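Local coordinates for protein RNA-directed RNA polymerase (Infectious pancreatic necrosis virus, PDB 3ZED) that probably copies the viral RNA genome as an RNA-dependent RNA polymerase, and is thought to occur both free and covalently attached to the genomic RNA, at residues N346-Q351 against Y356-F361; Y613-L618 against N658-G663; G664-I669 against V681-P686. One frame throughout, in Å; residues are numbered along the deposited sequence.

Contact 1. Residues N346-Q351 against Y356-F361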
loop_
_atom_site.group_PDB
_atom_site.type_symbol
_atom_site.label_atom_id
_atom_site.label_comp_id
_atom_site.label_asym_id
_atom_site.label_seq_id
_atom_site.Cartn_x
_atom_site.Cartn_y
_atom_site.Cartn_z
ATOM N N ASN B 346 -2.161 -12.632 10.541
ATOM C CA ASN B 346 -2.573 -11.486 11.345
ATOM C C ASN B 346 -3.102 -11.959 12.691
ATOM O O ASN B 346 -3.205 -13.158 12.922
ATOM C CB ASN B 346 -3.600 -10.601 10.597
ATOM C CG ASN B 346 -4.856 -11.320 10.215
ATOM O OD1 ASN B 346 -5.647 -11.724 11.063
ATOM N ND2 ASN B 346 -5.051 -11.518 8.935
ATOM N N ILE B 347 -3.438 -11.011 13.571
ATOM C CA ILE B 347 -3.896 -11.254 14.940
ATOM C C ILE B 347 -5.162 -12.163 15.011
ATOM O O ILE B 347 -5.371 -12.799 16.034
ATOM C CB ILE B 347 -4.101 -9.892 15.668
ATOM C CG1 ILE B 347 -4.064 -10.032 17.209
ATOM C CG2 ILE B 347 -5.310 -9.109 15.144
ATOM C CD1 ILE B 347 -3.742 -8.726 17.977
ATOM N N THR B 348 -5.970 -12.249 13.948
ATOM C CA THR B 348 -7.190 -13.056 13.994
ATOM C C THR B 348 -6.900 -14.540 13.697
ATOM O O THR B 348 -7.733 -15.380 14.033
ATOM C CB THR B 348 -8.291 -12.492 13.062
ATOM O OG1 THR B 348 -7.955 -12.729 11.687
ATOM C CG2 THR B 348 -8.574 -11.016 13.305
ATOM N N ASN B 349 -5.732 -14.870 13.104
ATOM C CA ASN B 349 -5.397 -16.265 12.769
ATOM C C ASN B 349 -4.005 -16.684 13.276
ATOM O O ASN B 349 -3.605 -17.824 13.067
ATOM C CB ASN B 349 -5.489 -16.497 11.243
ATOM C CG ASN B 349 -4.552 -15.660 10.388
ATOM O OD1 ASN B 349 -3.392 -15.397 10.717
ATOM N ND2 ASN B 349 -5.007 -15.297 9.213
ATOM N N THR B 350 -3.250 -15.758 13.886
ATOM C CA THR B 350 -1.875 -16.010 14.357
ATOM C C THR B 350 -1.613 -15.167 15.590
ATOM O O THR B 350 -2.194 -14.096 15.720
ATOM C CB THR B 350 -0.864 -15.674 13.209
ATOM O OG1 THR B 350 -1.221 -16.392 12.015
ATOM C CG2 THR B 350 0.605 -15.947 13.573
ATOM N N GLN B 351 -0.709 -15.613 16.474
ATOM C CA GLN B 351 -0.334 -14.850 17.659
ATOM C C GLN B 351 0.719 -13.807 17.254
ATOM O O GLN B 351 1.915 -14.005 17.450
ATOM C CB GLN B 351 0.137 -15.784 18.781
ATOM C CG GLN B 351 -1.037 -16.542 19.379
ATOM C CD GLN B 351 -0.649 -17.508 20.450
ATOM O OE1 GLN B 351 -0.114 -17.136 21.501
ATOM N NE2 GLN B 351 -0.995 -18.763 20.237
ATOM N N TYR B 356 -2.021 -7.526 8.760
ATOM C CA TYR B 356 -1.899 -7.804 7.327
ATOM C C TYR B 356 -2.939 -8.836 6.845
ATOM O O TYR B 356 -3.055 -9.928 7.399
ATOM C CB TYR B 356 -0.476 -8.268 6.950
ATOM C CG TYR B 356 -0.334 -8.515 5.460
ATOM C CD1 TYR B 356 -0.345 -7.459 4.554
ATOM C CD2 TYR B 356 -0.299 -9.807 4.947
ATOM C CE1 TYR B 356 -0.253 -7.682 3.180
ATOM C CE2 TYR B 356 -0.203 -10.042 3.574
ATOM C CZ TYR B 356 -0.170 -8.975 2.694
ATOM O OH TYR B 356 -0.077 -9.188 1.335
ATOM N N GLY B 357 -3.672 -8.460 5.800
ATOM C CA GLY B 357 -4.704 -9.294 5.192
ATOM C C GLY B 357 -5.990 -9.373 6.005
ATOM O O GLY B 357 -6.854 -10.194 5.691
ATOM N N PHE B 358 -6.147 -8.500 7.040
ATOM C CA PHE B 358 -7.352 -8.516 7.877
ATOM C C PHE B 358 -8.584 -8.072 7.110
ATOM O O PHE B 358 -8.532 -7.111 6.355
ATOM C CB PHE B 358 -7.194 -7.628 9.123
ATOM C CG PHE B 358 -8.470 -7.352 9.908
ATOM C CD1 PHE B 358 -8.991 -8.301 10.771
ATOM C CD2 PHE B 358 -9.130 -6.133 9.792
ATOM C CE1 PHE B 358 -10.152 -8.043 11.493
ATOM C CE2 PHE B 358 -10.289 -5.871 10.522
ATOM C CZ PHE B 358 -10.773 -6.812 11.392
ATOM N N SER B 359 -9.694 -8.753 7.364
ATOM C CA SER B 359 -11.017 -8.398 6.878
ATOM C C SER B 359 -11.964 -8.378 8.086
ATOM O O SER B 359 -11.946 -9.338 8.868
ATOM C CB SER B 359 -11.505 -9.385 5.824
ATOM O OG SER B 359 -12.850 -9.071 5.500
ATOM N N PRO B 360 -12.779 -7.315 8.283
ATOM C CA PRO B 360 -13.690 -7.319 9.447
ATOM C C PRO B 360 -14.916 -8.206 9.204
ATOM O O PRO B 360 -15.642 -8.537 10.144
ATOM C CB PRO B 360 -14.084 -5.842 9.591
ATOM C CG PRO B 360 -14.013 -5.290 8.169
ATOM C CD PRO B 360 -12.923 -6.080 7.464
ATOM N N PHE B 361 -15.143 -8.578 7.938
ATOM C CA PHE B 361 -16.271 -9.402 7.538
ATOM C C PHE B 361 -16.016 -10.874 7.856
ATOM O O PHE B 361 -14.908 -11.241 8.262
ATOM C CB PHE B 361 -16.610 -9.170 6.053
ATOM C CG PHE B 361 -17.124 -7.761 5.849
ATOM C CD1 PHE B 361 -18.382 -7.382 6.327
ATOM C CD2 PHE B 361 -16.326 -6.797 5.249
ATOM C CE1 PHE B 361 -18.829 -6.063 6.200
ATOM C CE2 PHE B 361 -16.774 -5.494 5.116
ATOM C CZ PHE B 361 -18.026 -5.133 5.590
HETATM O O HOH W 1 -7.450 -12.843 7.412
#

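Contact 2. Residues Y613-L618 against N658-G663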
loop_
_atom_site.group_PDB
_atom_site.type_symbol
_atom_site.label_atom_id
_atom_site.label_comp_id
_atom_site.label_asym_id
_atom_site.label_seq_id
_atom_site.Cartn_x
_atom_site.Cartn_y
_atom_site.Cartn_z
ATOM N N TYR B 613 -25.925 2.723 -4.207
ATOM C CA TYR B 613 -26.880 2.739 -3.100
ATOM C C TYR B 613 -26.890 1.422 -2.315
ATOM O O TYR B 613 -27.062 1.473 -1.111
ATOM C CB TYR B 613 -28.280 3.107 -3.597
ATOM C CG TYR B 613 -28.315 4.530 -4.103
ATOM C CD1 TYR B 613 -28.035 5.602 -3.253
ATOM C CD2 TYR B 613 -28.521 4.806 -5.453
ATOM C CE1 TYR B 613 -27.990 6.911 -3.725
ATOM C CE2 TYR B 613 -28.466 6.114 -5.941
ATOM C CZ TYR B 613 -28.199 7.162 -5.071
ATOM O OH TYR B 613 -28.214 8.460 -5.513
ATOM N N GLU B 614 -26.635 0.268 -2.951
ATOM C CA GLU B 614 -26.569 -1.004 -2.242
ATOM C C GLU B 614 -25.289 -1.109 -1.404
ATOM O O GLU B 614 -25.358 -1.563 -0.263
ATOM C CB GLU B 614 -26.663 -2.200 -3.216
ATOM C CG GLU B 614 -28.016 -2.390 -3.890
ATOM C CD GLU B 614 -29.175 -2.754 -2.984
ATOM O OE1 GLU B 614 -29.713 -1.856 -2.300
ATOM O OE2 GLU B 614 -29.575 -3.935 -2.984
ATOM N N ALA B 615 -24.128 -0.675 -1.956
ATOM C CA ALA B 615 -22.835 -0.738 -1.268
ATOM C C ALA B 615 -22.803 0.181 -0.056
ATOM O O ALA B 615 -22.345 -0.259 0.995
ATOM C CB ALA B 615 -21.695 -0.415 -2.213
ATOM N N ILE B 616 -23.352 1.409 -0.158
ATOM C CA ILE B 616 -23.400 2.334 0.981
ATOM C C ILE B 616 -24.263 1.701 2.139
ATOM O O ILE B 616 -23.906 1.827 3.318
ATOM C CB ILE B 616 -23.816 3.788 0.606
ATOM C CG1 ILE B 616 -23.337 4.798 1.663
ATOM C CG2 ILE B 616 -25.308 3.959 0.334
ATOM C CD1 ILE B 616 -21.819 5.171 1.608
ATOM N N ARG B 617 -25.319 0.953 1.782
ATOM C CA ARG B 617 -26.154 0.248 2.758
ATOM C C ARG B 617 -25.363 -0.904 3.397
ATOM O O ARG B 617 -25.311 -0.981 4.620
ATOM C CB ARG B 617 -27.434 -0.281 2.101
ATOM C CG ARG B 617 -28.395 0.805 1.635
ATOM C CD ARG B 617 -29.501 0.228 0.758
ATOM N NE ARG B 617 -30.446 -0.544 1.560
ATOM C CZ ARG B 617 -31.325 -1.413 1.073
ATOM N NH1 ARG B 617 -31.374 -1.661 -0.229
ATOM N NH2 ARG B 617 -32.151 -2.048 1.882
ATOM N N LEU B 618 -24.705 -1.743 2.573
ATOM C CA LEU B 618 -23.922 -2.911 2.989
ATOM C C LEU B 618 -22.816 -2.611 3.986
ATOM O O LEU B 618 -22.625 -3.372 4.941
ATOM C CB LEU B 618 -23.249 -3.559 1.774
ATOM C CG LEU B 618 -24.009 -4.545 0.950
ATOM C CD1 LEU B 618 -23.275 -4.795 -0.338
ATOM C CD2 LEU B 618 -24.147 -5.840 1.674
ATOM N N ASN B 658 -15.903 -4.569 -8.928
ATOM C CA ASN B 658 -15.077 -3.705 -9.786
ATOM C C ASN B 658 -15.693 -2.296 -9.990
ATOM O O ASN B 658 -14.955 -1.365 -10.304
ATOM C CB ASN B 658 -14.799 -4.366 -11.142
ATOM C CG ASN B 658 -15.904 -5.264 -11.637
ATOM O OD1 ASN B 658 -15.876 -6.489 -11.447
ATOM N ND2 ASN B 658 -16.927 -4.663 -12.221
ATOM N N MET B 659 -17.015 -2.150 -9.798
ATOM C CA MET B 659 -17.761 -0.891 -9.914
ATOM C C MET B 659 -17.819 -0.077 -8.600
ATOM O O MET B 659 -18.325 1.056 -8.599
ATOM C CB MET B 659 -19.207 -1.185 -10.324
ATOM C CG MET B 659 -19.362 -1.771 -11.682
ATOM S SD MET B 659 -21.085 -1.663 -12.178
ATOM C CE MET B 659 -20.879 -1.644 -13.923
ATOM N N SER B 660 -17.355 -0.653 -7.480
ATOM C CA SER B 660 -17.507 0.026 -6.202
ATOM C C SER B 660 -16.197 0.210 -5.465
ATOM O O SER B 660 -15.333 -0.640 -5.538
ATOM C CB SER B 660 -18.496 -0.751 -5.331
ATOM O OG SER B 660 -18.717 -0.132 -4.074
ATOM N N GLU B 661 -16.074 1.311 -4.712
ATOM C CA GLU B 661 -14.902 1.575 -3.856
ATOM C C GLU B 661 -14.892 0.596 -2.653
ATOM O O GLU B 661 -13.870 0.441 -2.006
ATOM C CB GLU B 661 -14.888 3.037 -3.370
ATOM C CG GLU B 661 -15.988 3.413 -2.389
ATOM C CD GLU B 661 -15.844 4.822 -1.843
ATOM O OE1 GLU B 661 -14.765 5.137 -1.293
ATOM O OE2 GLU B 661 -16.807 5.613 -1.959
ATOM N N PHE B 662 -16.048 -0.036 -2.360
ATOM C CA PHE B 662 -16.229 -0.992 -1.268
ATOM C C PHE B 662 -16.179 -2.435 -1.765
ATOM O O PHE B 662 -16.414 -3.346 -0.977
ATOM C CB PHE B 662 -17.566 -0.717 -0.540
ATOM C CG PHE B 662 -17.672 0.696 -0.009
ATOM C CD1 PHE B 662 -16.743 1.185 0.920
ATOM C CD2 PHE B 662 -18.672 1.551 -0.456
ATOM C CE1 PHE B 662 -16.843 2.494 1.406
ATOM C CE2 PHE B 662 -18.760 2.863 0.020
ATOM C CZ PHE B 662 -17.842 3.325 0.941
ATOM N N GLY B 663 -15.888 -2.625 -3.053
ATOM C CA GLY B 663 -15.820 -3.926 -3.719
ATOM C C GLY B 663 -14.786 -4.898 -3.178
ATOM O O GLY B 663 -15.059 -6.109 -3.077
#

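Contact 3. Residues G664-I669 against V681-P686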
loop_
_atom_site.group_PDB
_atom_site.type_symbol
_atom_site.label_atom_id
_atom_site.label_comp_id
_atom_site.label_asym_id
_atom_site.label_seq_id
_atom_site.Cartn_x
_atom_site.Cartn_y
_atom_site.Cartn_z
ATOM N N GLY B 664 -13.624 -4.353 -2.798
ATOM C CA GLY B 664 -12.486 -5.091 -2.269
ATOM C C GLY B 664 -12.711 -5.841 -0.971
ATOM O O GLY B 664 -11.757 -6.393 -0.422
ATOM N N ASP B 665 -13.940 -5.911 -0.473
ATOM C CA ASP B 665 -14.203 -6.646 0.759
ATOM C C ASP B 665 -15.102 -7.888 0.495
ATOM O O ASP B 665 -14.670 -9.039 0.680
ATOM C CB ASP B 665 -14.837 -5.710 1.813
ATOM C CG ASP B 665 -13.953 -4.553 2.298
ATOM O OD1 ASP B 665 -12.995 -4.817 3.094
ATOM O OD2 ASP B 665 -14.266 -3.371 1.953
ATOM N N LEU B 666 -16.337 -7.630 0.021
ATOM C CA LEU B 666 -17.431 -8.581 -0.180
ATOM C C LEU B 666 -17.329 -9.296 -1.550
ATOM O O LEU B 666 -18.249 -9.261 -2.378
ATOM C CB LEU B 666 -18.767 -7.807 -0.042
ATOM C CG LEU B 666 -19.039 -6.824 1.147
ATOM C CD1 LEU B 666 -18.610 -7.374 2.495
ATOM C CD2 LEU B 666 -18.529 -5.418 0.877
ATOM N N GLU B 667 -16.207 -10.001 -1.740
ATOM C CA GLU B 667 -15.791 -10.672 -2.983
ATOM C C GLU B 667 -16.786 -11.711 -3.543
ATOM O O GLU B 667 -16.901 -11.829 -4.762
ATOM C CB GLU B 667 -14.410 -11.335 -2.807
ATOM C CG GLU B 667 -13.351 -10.464 -2.134
ATOM C CD GLU B 667 -12.683 -9.351 -2.926
ATOM O OE1 GLU B 667 -13.236 -8.917 -3.963
ATOM O OE2 GLU B 667 -11.603 -8.894 -2.485
ATOM N N GLY B 668 -17.468 -12.444 -2.667
ATOM C CA GLY B 668 -18.402 -13.495 -3.049
ATOM C C GLY B 668 -19.877 -13.202 -2.877
ATOM O O GLY B 668 -20.679 -14.134 -2.783
ATOM N N ILE B 669 -20.267 -11.919 -2.849
ATOM C CA ILE B 669 -21.686 -11.569 -2.736
ATOM C C ILE B 669 -22.165 -10.946 -4.054
ATOM O O ILE B 669 -21.371 -10.356 -4.792
ATOM C CB ILE B 669 -22.029 -10.681 -1.512
ATOM C CG1 ILE B 669 -21.533 -9.251 -1.662
ATOM C CG2 ILE B 669 -21.545 -11.299 -0.205
ATOM C CD1 ILE B 669 -22.557 -8.294 -1.492
ATOM N N VAL B 681 -26.447 -11.085 7.306
ATOM C CA VAL B 681 -26.094 -12.298 8.045
ATOM C C VAL B 681 -24.922 -12.982 7.295
ATOM O O VAL B 681 -23.929 -13.305 7.930
ATOM C CB VAL B 681 -27.316 -13.260 8.249
ATOM C CG1 VAL B 681 -26.886 -14.641 8.756
ATOM C CG2 VAL B 681 -28.350 -12.651 9.188
ATOM N N ASP B 682 -25.031 -13.140 5.952
ATOM C CA ASP B 682 -24.017 -13.807 5.106
ATOM C C ASP B 682 -22.647 -13.112 5.132
ATOM O O ASP B 682 -21.638 -13.802 5.247
ATOM C CB ASP B 682 -24.475 -13.929 3.641
ATOM C CG ASP B 682 -25.705 -14.799 3.390
ATOM O OD1 ASP B 682 -26.137 -15.523 4.332
ATOM O OD2 ASP B 682 -26.258 -14.729 2.271
ATOM N N ILE B 683 -22.604 -11.769 5.045
ATOM C CA ILE B 683 -21.326 -11.063 5.027
ATOM C C ILE B 683 -20.621 -11.151 6.403
ATOM O O ILE B 683 -19.422 -10.907 6.492
ATOM C CB ILE B 683 -21.464 -9.592 4.534
ATOM C CG1 ILE B 683 -22.297 -8.709 5.489
ATOM C CG2 ILE B 683 -21.994 -9.554 3.108
ATOM C CD1 ILE B 683 -22.237 -7.210 5.229
ATOM N N ASN B 684 -21.366 -11.534 7.459
ATOM C CA ASN B 684 -20.839 -11.616 8.812
ATOM C C ASN B 684 -20.700 -13.036 9.306
ATOM O O ASN B 684 -20.253 -13.242 10.436
ATOM C CB ASN B 684 -21.730 -10.818 9.756
ATOM C CG ASN B 684 -21.473 -9.357 9.641
ATOM O OD1 ASN B 684 -20.330 -8.898 9.789
ATOM N ND2 ASN B 684 -22.511 -8.594 9.370
ATOM N N THR B 685 -21.037 -14.019 8.466
ATOM C CA THR B 685 -20.988 -15.427 8.859
ATOM C C THR B 685 -19.545 -15.941 8.878
ATOM O O THR B 685 -18.863 -15.913 7.845
ATOM C CB THR B 685 -21.913 -16.262 7.975
ATOM O OG1 THR B 685 -23.232 -15.806 8.229
ATOM C CG2 THR B 685 -21.841 -17.786 8.271
ATOM N N PRO B 686 -19.063 -16.402 10.061
ATOM C CA PRO B 686 -17.706 -16.963 10.119
ATOM C C PRO B 686 -17.673 -18.369 9.549
ATOM O O PRO B 686 -18.634 -19.113 9.694
ATOM C CB PRO B 686 -17.363 -16.972 11.615
ATOM C CG PRO B 686 -18.635 -16.674 12.337
ATOM C CD PRO B 686 -19.748 -16.495 11.368
#

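Contact 1. Residues N346-Q351 against Y356-F361
A chi1 of 59° sets CG of Asn346 between its own backbone N and carbonyl carbon, and chi2 of 67° then turns the amide so that ND2 faces the 356-361 segment while OD1 turns back to its own chain. Asn346 ND2 donates to Tyr356 O at 3.0 Å. The N-H...O angle is 159°; the acceptor lies close to the amide plane, while ND2 itself is tilted from the plane of the Tyr356 carbonyl. A water accepts from the same ND2 and donates to Gly357 O, so one amide nitrogen grips two successive carbonyls, one directly and one through solvent. On the other side of the amide, Asn346 OD1 takes two donors: Thr348 N, which lies in the carbonyl plane on a lone pair, and Thr348 OG1 at 2.6 Å, also in that plane. With both amide atoms engaged, the rotation of the group is fixed. The hydroxyl thus tied, CG2 of Thr348 is left to meet the Phe358 ring, coming at its edge near the ring plane, 3.7 Å from CD1. Asn349 OD1 accepts from both Asn346 N, at 3.0 Å and above the carbonyl plane, and Thr350 OG1, tying the two ends of Asn346-Thr350 to one oxygen. Thr348 and Phe358 both also rest on Ile368 of helix 364-377. The bond from Thr348 N to Asn346 OD1 makes an Asx turn, here built into the irregular loop that joins helices 326-340 and 364-377 in the palm family region, with the asparagine side chain bridging two arms of that loop.

Contact 2. Residues Y613-L618 against N658-G663
Phe662 and Ala615 meet where their backbones come nearest, and the phenylalanine ring reaches the helix through CD2 and CE2. From CB the side chain starts toward helix 604-621, CG lying anti to the carbonyl carbon (chi1 -57°). CD2 is the first ring atom to touch: the Ala615 methyl, CB, sits 4.0 Å from Phe662 CD2, at the edge of the ring and near its plane. One atom further, Phe662 CE2 lies 4.1 Å from Ile616 CD1, which approaches obliquely at the end of an isoleucine branch. Over the centre of one face of the Phe662 ring lies CG of the preceding residue, Glu661, 3.6 Å above the plane, so that methylene covers one face of the ring. The loop bearing it is a type I beta turn from Ser660 to Gly663, closed by Gly663 N to Ser660 O and joined to an ST turn in which Phe662 N donates to Ser660 OG at 3.2 Å, with an N-H...O angle of 160°. This packs a loop that follows helix 650-654 against a long helix of the thumb family region. Ser660 OG also comes within 3.5 Å of Ala615 CB, a plain van der Waals touch. Ser586 of helix 580-588 borders both Ile616 and Phe662, and its hydroxyl hydrogen-bonds Glu661 OE2. The other oxygen, Glu661 OE1, makes a salt bridge with Arg308.

Contact 3. Residues G664-I669 against V681-P686
An inverse gamma turn centred on Leu666, running into a type I beta turn from Leu666 to Ile669, packs against helix 677-683 in the thumb family region. The contact is wholly apolar across the two segments, three branched side chains with no hydrogen bond between them. Ile683 stands at its middle: CG2, anti to its carbonyl carbon while CG1 takes the position between N and C (chi1 65°), is the methyl that both partners touch. Leu666 reaches it with CD1, 4.1 Å from Ile683 CG2 and as near to Ile683 CB. Ile669 CG2 meets the same Ile683 CG2 more closely, at 3.8 Å, methyl against methyl, and both approaches are oblique. Phe361 touches Leu666 and Ile683 from the palm family region, while Trp656 lies on Leu666 and its NE1 hydrogen-bonds Ile669 O, tying the turn back to the chain before it. Val681 O, on helix 677-683, accepts from both Asn684 N and Thr685 OG1. Thr685 OG1 lies 2.6 Å from Val681 O, about 50° out of its carbonyl plane, on the face opposite Asn684 N.

How the contacts relate
From the N terminus, contact 1 comes first, a short closure within the loop between helices 326-340 and 364-377. Contact 2 then closes a largely helical excursion of 39 residues, bringing 658-663 back to helix 604-621. Contact 3 follows at once and closes a smaller loop onto helix 677-683. The three run in series; none encloses or crosses another. Phe361, at the end of contact 1, packs on Leu666 and on the backbone of Ile683, so the palm family region meets the thumb there. Leu618 CD1 of contact 2 reaches Ile669 CD1 of contact 3 at 3.8 Å. Contacts 1 and 2 do not touch, their centres about 22 Å apart.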